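Local coordinates for synaptic vesicle membrane protein VAT-1 homolog-like (Homo sapiens, PDB 4A27) that probably acts as an oxidoreductase of the quinone oxidoreductase branch of the zinc-containing alcohol dehydrogenase family, at residues D113-F117 and S118-A122; S315-A318 and L319-K323; A325-R328 and I329-R332. One frame throughout, in Å; residues are numbered along the deposited sequence.

Contact 1: D113-F117 and S118-A122; sequences DDMSF and SEAAA
Ser116 and Glu119 meet at the start of helix 117-121 through reciprocal polar contacts. The hydroxyl oxygen Ser116 OG accepts from the backbone Glu119 N at 3.2 Å, along a nearly straight N-H line of 166°. The serine can do so because its OG sits between its own N and carbonyl carbon (chi1 68°), swung over the first turn. In return, Glu119 OE1 lies 3.5 Å from Ser116 N, a weak but straight bond. The pair is a capping box, with Ser116 as N-cap, and it meets two amides at the helix start, where no preceding turn supplies carbonyls. The same carboxylate is held more firmly from outside, OE1 by Tyr304 and OE2 by a salt bridge to Lys310, which would be expected to stabilise its charge.

Backbone bonds follow in regular order: Ala120 N donates to Ser116 O at 3.1 Å, and Ala121 N to Phe117 O.

Apolar contacts come from Met115. Its chain runs out with CG opposite the backbone N (chi1 -175°) and then bends at the sulfur, bringing Met115 SD within 3.8 Å of Ala120 CB. Nearer its root, Met115 CG lies 3.9 Å from Glu119 CB, the two side chains crossing at a slant.

Contact 2: S315-A318 and L319-K323; sequences SLWA and LEEVK
Ala318 and Glu321 form the compact half of this turn, in which two hydrogen bonds join the same two residues. Glu321 OE1 takes the backbone Ala318 N at 2.8 Å, with an N-H...O angle of 166°. The amide reaches the anti side of the carboxylate and lies out of its plane. The second bond runs the other way, from Glu321 N to Ala318 O at 2.9 Å, with the donor above the carbonyl plane. Glu321 CG leaves beside the backbone N (chi1 -69°) and the chain then extends back over the alanine, bringing Glu321 OE1 to 3.3 Å from Ala318 CB.

Trp317 adds an apolar edge. Trp317 CE3 meets Glu321 CB at 3.8 Å, in the ring plane, while ring and carboxylate planes stand 81° apart. Trp317 NE1 donates to Ser315 OG at 2.8 Å, which also steadies the indole.

Glu320, by contrast, belongs to the exposed side: its OE1 comes only to 4.0 Å from Ala318 CB, and its OE2 turns to a salt bridge with Arg5.

The turn connects the first strand of a beta-alpha-beta unit, 313-317, to helix 322-330, with Glu321 at the N-cap. Strand 337-341 completes the unit, pairing in parallel with 313-317, and Leu319 packs on Leu20 of strand 18-23.

Contact 3: A325-R328 and I329-R332; sequences AMQR and IHDR
The side-chain amide nitrogen Gln327 NE2 reaches both oxygens of Asp331, one helical turn ahead. The bond to Asp331 OD1 is 2.9 Å long, and that to Asp331 OD2, at 3.4 Å, is weak. OD1 lies close to the amide plane of the glutamine, yet NE2 comes to it from above the carboxylate plane, and the two flat groups are turned 57° apart. Gln327 makes this possible by leaving the helix with its CB-CG bond trans to the backbone N (chi1 -179°) and then bending at chi2 (68°), which carries the amide forward toward the C-terminal end of the helix. His330 stands beside it, with CD2 3.8 Å from Gln327 NE2, so the amide lies at the edge of the imidazole.

Along the backbone, helix 322-330 runs out its last regular bonds: Ile329 N to Ala325 O, His330 N to Met326 O at 2.9 Å, and Asp331 N to Gln327 O. Arg332 then turns to positive phi and closes the end in a Schellman motif.

The inner face is apolar, where Met326 and Ile329 pack against helix 44-51 and Leu42. On another side Arg328 extends to a salt bridge with Asp314.

With an alanine in place of Gln327, Asp331 would probably lose its side-chain amide partner and its carboxylate would be freer to turn.

A carboxylate this close to the C-terminal end of a helix would be expected to feel the partial negative charge of the last carbonyls, Gln327 O among them; the amide donor is likely to offset part of that mismatch.

In the fold
Contacts 2 and 3 both use helix 322-330, at its start and its end, and their centres lie about 12 Å apart. The indole of Trp317 links them, with Trp317 CD2 3.7 Å from Ala325 CB and Trp317 CZ2 3.8 Å from Arg328 CD. Contact 1, a helix start elsewhere in the chain, has its centre about 17 Å from that of contact 2 and touches it through Ser118 CB and Leu316 CD2 at 3.9 Å. From contact 3 it is separate, with nearest atoms about 11 Å apart. Near contact 3, the side chain of Arg332 lies about 4 Å from a bound 1,2-ethanediol, probably a crystallisation additive.

Contact 1: D113-F117 and S118-A122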
loop_
_atom_site.group_PDB
_atom_site.type_symbol
_atom_site.label_atom_id
_atom_site.label_comp_id
_atom_site.label_asym_id
_atom_site.label_seq_id
_atom_site.Cartn_x
_atom_site.Cartn_y
_atom_site.Cartn_z
ATOM N N ASP A 113 16.616 -8.623 29.347
ATOM C CA ASP A 113 17.900 -8.806 30.048
ATOM C C ASP A 113 18.982 -9.397 29.139
ATOM O O ASP A 113 20.162 -9.117 29.311
ATOM C CB ASP A 113 17.709 -9.721 31.283
ATOM C CG ASP A 113 16.789 -9.103 32.368
ATOM O OD1 ASP A 113 16.577 -7.863 32.389
ATOM O OD2 ASP A 113 16.276 -9.864 33.210
ATOM N N ASP A 114 18.572 -10.199 28.163
ATOM C CA ASP A 114 19.493 -10.833 27.221
ATOM C C ASP A 114 20.110 -9.845 26.224
ATOM O O ASP A 114 21.096 -10.167 25.580
ATOM C CB ASP A 114 18.752 -11.907 26.410
ATOM C CG ASP A 114 18.630 -13.214 27.140
ATOM O OD1 ASP A 114 18.934 -13.268 28.353
ATOM O OD2 ASP A 114 18.220 -14.198 26.488
ATOM N N MET A 115 19.482 -8.685 26.058
ATOM C CA MET A 115 19.890 -7.729 25.048
ATOM C C MET A 115 20.922 -6.730 25.610
ATOM O O MET A 115 20.646 -6.038 26.563
ATOM C CB MET A 115 18.648 -7.013 24.498
ATOM C CG MET A 115 18.955 -6.071 23.340
ATOM S SD MET A 115 17.481 -5.182 22.735
ATOM C CE MET A 115 16.758 -6.544 21.807
ATOM N N SER A 116 22.104 -6.651 24.997
ATOM C CA SER A 116 23.169 -5.791 25.472
ATOM C C SER A 116 22.812 -4.359 25.082
ATOM O O SER A 116 21.898 -4.160 24.256
ATOM C CB SER A 116 24.483 -6.146 24.786
ATOM O OG SER A 116 24.389 -5.795 23.426
ATOM N N PHE A 117 23.494 -3.379 25.674
ATOM C CA PHE A 117 23.186 -1.962 25.371
ATOM C C PHE A 117 23.531 -1.598 23.932
ATOM O O PHE A 117 22.820 -0.792 23.313
ATOM C CB PHE A 117 23.891 -0.992 26.329
ATOM C CG PHE A 117 23.374 -1.068 27.736
ATOM C CD1 PHE A 117 22.106 -0.596 28.043
ATOM C CD2 PHE A 117 24.131 -1.653 28.738
ATOM C CE1 PHE A 117 21.608 -0.675 29.337
ATOM C CE2 PHE A 117 23.633 -1.753 30.027
ATOM C CZ PHE A 117 22.370 -1.259 30.323
ATOM N N SER A 118 24.622 -2.167 23.404
ATOM C CA SER A 118 25.034 -1.902 22.023
ATOM C C SER A 118 24.008 -2.480 21.024
ATOM O O SER A 118 23.612 -1.811 20.094
ATOM C CB SER A 118 26.455 -2.412 21.730
ATOM O OG SER A 118 26.539 -3.804 21.917
ATOM N N GLU A 119 23.544 -3.705 21.224
ATOM C CA GLU A 119 22.433 -4.237 20.409
ATOM C C GLU A 119 21.182 -3.361 20.445
ATOM O O GLU A 119 20.499 -3.202 19.418
ATOM C CB GLU A 119 22.000 -5.606 20.919
ATOM C CG GLU A 119 22.646 -6.768 20.263
ATOM C CD GLU A 119 22.049 -8.096 20.742
ATOM O OE1 GLU A 119 21.954 -8.326 21.966
ATOM O OE2 GLU A 119 21.682 -8.909 19.892
ATOM N N ALA A 120 20.834 -2.888 21.658
ATOM C CA ALA A 120 19.622 -2.142 21.886
ATOM C C ALA A 120 19.623 -0.797 21.149
ATOM O O ALA A 120 18.586 -0.388 20.640
ATOM C CB ALA A 120 19.359 -1.913 23.440
ATOM N N ALA A 121 20.780 -0.143 21.083
ATOM C CA ALA A 121 20.912 1.137 20.368
ATOM C C ALA A 121 20.916 0.901 18.891
ATOM O O ALA A 121 20.891 1.839 18.122
ATOM C CB ALA A 121 22.231 1.856 20.751
ATOM N N ALA A 122 21.130 -0.358 18.506
ATOM C CA ALA A 122 21.079 -0.757 17.114
ATOM C C ALA A 122 19.706 -1.166 16.653
ATOM O O ALA A 122 19.536 -1.501 15.478
ATOM C CB ALA A 122 22.018 -1.918 16.909
#

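Contact 2: S315-A318 and L319-K323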
loop_
_atom_site.group_PDB
_atom_site.type_symbol
_atom_site.label_atom_id
_atom_site.label_comp_id
_atom_site.label_asym_id
_atom_site.label_seq_id
_atom_site.Cartn_x
_atom_site.Cartn_y
_atom_site.Cartn_z
ATOM N N SER A 315 30.340 -1.993 14.155
ATOM C CA SER A 315 31.489 -1.436 14.869
ATOM C C SER A 315 31.049 -0.516 16.012
ATOM O O SER A 315 29.983 0.057 15.973
ATOM C CB SER A 315 32.364 -0.655 13.891
ATOM O OG SER A 315 31.552 0.261 13.183
ATOM N N LEU A 316 31.900 -0.414 17.017
ATOM C CA LEU A 316 31.702 0.423 18.187
ATOM C C LEU A 316 32.730 1.524 18.166
ATOM O O LEU A 316 33.885 1.259 17.903
ATOM C CB LEU A 316 31.924 -0.425 19.429
ATOM C CG LEU A 316 31.002 -1.632 19.585
ATOM C CD1 LEU A 316 31.461 -2.437 20.837
ATOM C CD2 LEU A 316 29.549 -1.270 19.686
ATOM N N TRP A 317 32.302 2.741 18.474
ATOM C CA TRP A 317 33.131 3.901 18.453
ATOM C C TRP A 317 33.062 4.687 19.744
ATOM O O TRP A 317 31.980 4.848 20.335
ATOM C CB TRP A 317 32.646 4.801 17.305
ATOM C CG TRP A 317 32.644 4.100 16.018
ATOM C CD1 TRP A 317 31.671 3.248 15.548
ATOM C CD2 TRP A 317 33.690 4.083 15.061
ATOM N NE1 TRP A 317 32.045 2.739 14.338
ATOM C CE2 TRP A 317 33.283 3.230 14.014
ATOM C CE3 TRP A 317 34.939 4.702 14.979
ATOM C CZ2 TRP A 317 34.075 3.006 12.881
ATOM C CZ3 TRP A 317 35.727 4.481 13.868
ATOM C CH2 TRP A 317 35.278 3.657 12.810
ATOM N N ALA A 318 34.210 5.252 20.136
ATOM C CA ALA A 318 34.278 6.183 21.272
ATOM C C ALA A 318 33.532 7.472 20.918
ATOM O O ALA A 318 33.365 7.786 19.742
ATOM C CB ALA A 318 35.779 6.527 21.603
ATOM N N LEU A 319 33.089 8.222 21.919
ATOM C CA LEU A 319 32.489 9.540 21.656
ATOM C C LEU A 319 33.435 10.460 20.886
ATOM O O LEU A 319 32.994 11.261 20.066
ATOM C CB LEU A 319 32.068 10.242 22.944
ATOM C CG LEU A 319 30.774 9.884 23.660
ATOM C CD1 LEU A 319 30.698 10.823 24.812
ATOM C CD2 LEU A 319 29.534 10.053 22.775
ATOM N N GLU A 320 34.733 10.346 21.152
ATOM C CA GLU A 320 35.761 11.117 20.449
ATOM C C GLU A 320 35.875 10.725 18.981
ATOM O O GLU A 320 36.520 11.439 18.208
ATOM C CB GLU A 320 37.148 10.907 21.090
ATOM C CG GLU A 320 37.439 11.674 22.384
ATOM C CD GLU A 320 36.849 11.047 23.639
ATOM O OE1 GLU A 320 36.167 10.000 23.547
ATOM O OE2 GLU A 320 37.049 11.625 24.733
ATOM N N GLU A 321 35.315 9.574 18.601
ATOM C CA GLU A 321 35.549 9.013 17.257
ATOM C C GLU A 321 34.352 9.192 16.315
ATOM O O GLU A 321 34.270 8.524 15.292
ATOM C CB GLU A 321 35.940 7.527 17.366
ATOM C CG GLU A 321 37.342 7.269 17.985
ATOM C CD GLU A 321 37.566 5.831 18.493
ATOM O OE1 GLU A 321 36.577 5.071 18.723
ATOM O OE2 GLU A 321 38.756 5.467 18.705
ATOM N N VAL A 322 33.427 10.088 16.657
ATOM C CA VAL A 322 32.204 10.269 15.864
ATOM C C VAL A 322 32.465 10.707 14.405
ATOM O O VAL A 322 31.739 10.287 13.490
ATOM C CB VAL A 322 31.194 11.219 16.570
ATOM C CG1 VAL A 322 29.880 11.294 15.801
ATOM C CG2 VAL A 322 30.890 10.721 17.932
ATOM N N LYS A 323 33.501 11.505 14.178
ATOM C CA LYS A 323 33.882 11.935 12.823
ATOM C C LYS A 323 34.250 10.730 11.983
ATOM O O LYS A 323 33.785 10.565 10.854
ATOM C CB LYS A 323 35.071 12.916 12.867
ATOM C CG LYS A 323 34.750 14.304 13.427
ATOM C CD LYS A 323 35.972 15.263 13.348
#

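Contact 3: A325-R328 and I329-R332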
loop_
_atom_site.group_PDB
_atom_site.type_symbol
_atom_site.label_atom_id
_atom_site.label_comp_id
_atom_site.label_asym_id
_atom_site.label_seq_id
_atom_site.Cartn_x
_atom_site.Cartn_y
_atom_site.Cartn_z
ATOM N N ALA A 325 33.417 7.564 12.415
ATOM C CA ALA A 325 32.270 6.716 12.167
ATOM C C ALA A 325 31.398 7.293 11.036
ATOM O O ALA A 325 30.926 6.552 10.174
ATOM C CB ALA A 325 31.470 6.552 13.418
ATOM N N MET A 326 31.136 8.598 11.084
ATOM C CA MET A 326 30.362 9.260 10.034
ATOM C C MET A 326 30.980 9.098 8.677
ATOM O O MET A 326 30.278 8.870 7.682
ATOM C CB MET A 326 30.218 10.745 10.317
ATOM C CG MET A 326 29.066 11.015 11.250
ATOM S SD MET A 326 28.725 12.758 11.334
ATOM C CE MET A 326 27.026 12.748 11.865
ATOM N N GLN A 327 32.302 9.188 8.639
ATOM C CA GLN A 327 33.034 9.023 7.396
ATOM C C GLN A 327 32.785 7.651 6.855
ATOM O O GLN A 327 32.543 7.471 5.656
ATOM C CB GLN A 327 34.518 9.213 7.637
ATOM C CG GLN A 327 35.368 9.086 6.394
ATOM C CD GLN A 327 35.114 10.249 5.412
ATOM O OE1 GLN A 327 35.225 11.414 5.793
ATOM N NE2 GLN A 327 34.736 9.927 4.162
ATOM N N ARG A 328 32.813 6.657 7.732
ATOM C CA ARG A 328 32.567 5.272 7.282
ATOM C C ARG A 328 31.168 5.071 6.696
ATOM O O ARG A 328 30.997 4.356 5.710
ATOM C CB ARG A 328 32.851 4.317 8.435
ATOM C CG ARG A 328 32.713 2.805 8.116
ATOM C CD ARG A 328 33.068 2.044 9.387
ATOM N NE ARG A 328 32.787 0.602 9.343
ATOM C CZ ARG A 328 33.715 -0.345 9.195
ATOM N NH1 ARG A 328 35.003 -0.033 9.018
ATOM N NH2 ARG A 328 33.348 -1.620 9.203
ATOM N N ILE A 329 30.155 5.692 7.300
ATOM C CA ILE A 329 28.790 5.617 6.770
ATOM C C ILE A 329 28.702 6.333 5.415
ATOM O O ILE A 329 28.080 5.830 4.480
ATOM C CB ILE A 329 27.759 6.274 7.711
ATOM C CG1 ILE A 329 27.615 5.474 8.991
ATOM C CG2 ILE A 329 26.395 6.379 7.031
ATOM C CD1 ILE A 329 26.797 6.184 10.039
ATOM N N HIS A 330 29.349 7.492 5.303
ATOM C CA HIS A 330 29.423 8.179 4.021
ATOM C C HIS A 330 30.064 7.283 2.952
ATOM O O HIS A 330 29.573 7.222 1.843
ATOM C CB HIS A 330 30.177 9.488 4.157
ATOM C CG HIS A 330 30.398 10.199 2.852
ATOM N ND1 HIS A 330 29.363 10.720 2.098
ATOM C CD2 HIS A 330 31.531 10.455 2.158
ATOM C CE1 HIS A 330 29.854 11.275 1.005
ATOM N NE2 HIS A 330 31.167 11.131 1.018
ATOM N N ASP A 331 31.139 6.587 3.314
ATOM C CA ASP A 331 31.877 5.716 2.406
ATOM C C ASP A 331 31.227 4.354 2.210
ATOM O O ASP A 331 31.811 3.490 1.540
ATOM C CB ASP A 331 33.304 5.506 2.930
ATOM C CG ASP A 331 34.155 6.780 2.870
ATOM O OD1 ASP A 331 33.653 7.830 2.427
ATOM O OD2 ASP A 331 35.331 6.726 3.280
ATOM N N ARG A 332 30.056 4.152 2.818
ATOM C CA ARG A 332 29.285 2.925 2.673
ATOM C C ARG A 332 30.095 1.661 2.961
ATOM O O ARG A 332 29.882 0.627 2.323
ATOM C CB ARG A 332 28.689 2.850 1.264
ATOM C CG ARG A 332 27.801 4.042 0.864
ATOM C CD ARG A 332 27.337 3.881 -0.587
ATOM N NE ARG A 332 27.194 2.459 -0.897
ATOM C CZ ARG A 332 26.087 1.740 -0.728
ATOM N NH1 ARG A 332 24.969 2.307 -0.299
ATOM N NH2 ARG A 332 26.096 0.440 -1.013
#